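Local coordinates for aldehyde dehydrogenase (Burkholderia vietnamiensis, PDB 5KF0), which probably oxidises aldehydes to carboxylic acids with a nicotinamide cofactor, and is captured here with NADPH bound, at residues 220-223 against 224-228. Numbering follows the deposited sequence.
Sequences GADL and FTTDE
Asp222 O takes two amide hydrogens in the short helix 222-226, from Thr225 N at 2.9 Å and from Thr226 N at 3.0 Å. One acceptor thus serves an i to i+3 and an i to i+4 bond. The Thr226 donor lies in the carbonyl plane, whereas that of Thr225 stands 47° above it. This one-turn helix belongs to the Rossmann-like cofactor domain of the aldehyde dehydrogenase fold, following strand 211-213 and preceding strand 232-236 in the chain. Asp222 and Thr226 also join through their side chains: Thr226 OG1 donates to Asp222 OD2 at 2.8 Å, approaching from above the carboxylate plane, while Thr226 CG2 lies against both carboxylate oxygens. With CG anti to the backbone N (chi1 -177°), the carboxylate of Asp222 sits beside its own carbonyl carbon, on the side where the Thr226 hydroxyl lies; the two side chains cross at about a right angle. Phe224 N to Ala221 O (3.1 Å) leads into the helix, and Asp227 N to Leu223 O closes its C-terminal end. Ala221 O also lies at the edge of the Phe224 ring, in its plane, and Ala221 CB touches Phe224 CD2. The Phe224 side chain packs on Val183 and Lys185 of strand 182-185 and on Ile51 of helix 48-60; Ala221 itself borders the bound NADPH. Just past the helix, where Asp227 leaves helical geometry, its OD2 forms a salt bridge with Arg229 and passes 3.8 Å from Leu223 CD2. A water bridges the start of the helix, donating to Ala221 O at 2.9 Å and accepting from Thr225 OG1 at 2.7 Å.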
loop_
_atom_site.group_PDB
_atom_site.type_symbol
_atom_site.label_atom_id
_atom_site.label_comp_id
_atom_site.label_asym_id
_atom_site.label_seq_id
_atom_site.Cartn_x
_atom_site.Cartn_y
_atom_site.Cartn_z
ATOM N N GLY A 220 26.840 0.482 -34.154
ATOM C CA GLY A 220 26.146 1.651 -34.658
ATOM C C GLY A 220 25.094 2.182 -33.699
ATOM O O GLY A 220 24.225 2.964 -34.091
ATOM N N ALA A 221 25.173 1.776 -32.430
ATOM C CA ALA A 221 24.090 2.002 -31.482
ATOM C C ALA A 221 24.466 2.954 -30.351
ATOM O O ALA A 221 23.816 2.931 -29.307
ATOM C CB ALA A 221 23.613 0.669 -30.896
ATOM N N ASP A 222 25.482 3.807 -30.543
ATOM C CA ASP A 222 25.935 4.673 -29.451
ATOM C C ASP A 222 24.807 5.545 -28.907
ATOM O O ASP A 222 24.717 5.758 -27.687
ATOM C CB ASP A 222 27.101 5.553 -29.907
ATOM C CG ASP A 222 27.642 6.419 -28.775
ATOM O OD1 ASP A 222 28.323 5.861 -27.884
ATOM O OD2 ASP A 222 27.368 7.643 -28.758
ATOM N N LEU A 223 23.936 6.057 -29.786
ATOM C CA LEU A 223 22.936 7.031 -29.336
ATOM C C LEU A 223 21.937 6.418 -28.360
ATOM O O LEU A 223 21.356 7.142 -27.545
ATOM C CB LEU A 223 22.187 7.628 -30.532
ATOM C CG LEU A 223 23.030 8.581 -31.385
ATOM C CD1 LEU A 223 22.290 8.927 -32.673
ATOM C CD2 LEU A 223 23.386 9.839 -30.609
ATOM N N PHE A 224 21.726 5.102 -28.418
ATOM C CA PHE A 224 20.830 4.471 -27.446
ATOM C C PHE A 224 21.326 4.641 -26.021
ATOM O O PHE A 224 20.525 4.609 -25.084
ATOM C CB PHE A 224 20.654 2.983 -27.756
ATOM C CG PHE A 224 19.728 2.727 -28.903
ATOM C CD1 PHE A 224 18.359 2.649 -28.690
ATOM C CD2 PHE A 224 20.216 2.577 -30.193
ATOM C CE1 PHE A 224 17.490 2.426 -29.744
ATOM C CE2 PHE A 224 19.342 2.352 -31.251
ATOM C CZ PHE A 224 17.985 2.283 -31.022
ATOM N N THR A 225 22.630 4.807 -25.836
ATOM C CA THR A 225 23.186 5.029 -24.507
ATOM C C THR A 225 23.444 6.501 -24.206
ATOM O O THR A 225 23.160 6.965 -23.089
ATOM C CB THR A 225 24.484 4.232 -24.352
ATOM O OG1 THR A 225 24.186 2.826 -24.407
ATOM C CG2 THR A 225 25.196 4.557 -23.027
ATOM N N THR A 226 23.962 7.262 -25.172
ATOM C CA THR A 226 24.497 8.588 -24.865
ATOM C C THR A 226 23.551 9.751 -25.162
ATOM O O THR A 226 23.776 10.842 -24.631
ATOM C CB THR A 226 25.819 8.829 -25.618
ATOM O OG1 THR A 226 25.585 8.865 -27.036
ATOM C CG2 THR A 226 26.827 7.721 -25.304
ATOM N N ASP A 227 22.523 9.586 -25.995
ATOM C CA ASP A 227 21.706 10.752 -26.332
ATOM C C ASP A 227 21.003 11.285 -25.083
ATOM O O ASP A 227 20.337 10.539 -24.358
ATOM C CB ASP A 227 20.682 10.410 -27.417
ATOM C CG ASP A 227 20.121 11.651 -28.091
ATOM O OD1 ASP A 227 19.364 12.391 -27.427
ATOM O OD2 ASP A 227 20.442 11.892 -29.274
ATOM N N GLU A 228 21.173 12.587 -24.820
ATOM C CA GLU A 228 20.640 13.145 -23.583
ATOM C C GLU A 228 19.134 13.358 -23.615
ATOM O O GLU A 228 18.553 13.675 -22.571
ATOM C CB GLU A 228 21.334 14.468 -23.250
ATOM C CG GLU A 228 20.928 15.619 -24.142
ATOM C CD GLU A 228 21.426 16.962 -23.626
ATOM O OE1 GLU A 228 22.140 16.985 -22.595
ATOM O OE2 GLU A 228 21.101 17.994 -24.253
HETATM O O HOH W 1 25.288 2.395 -26.889
#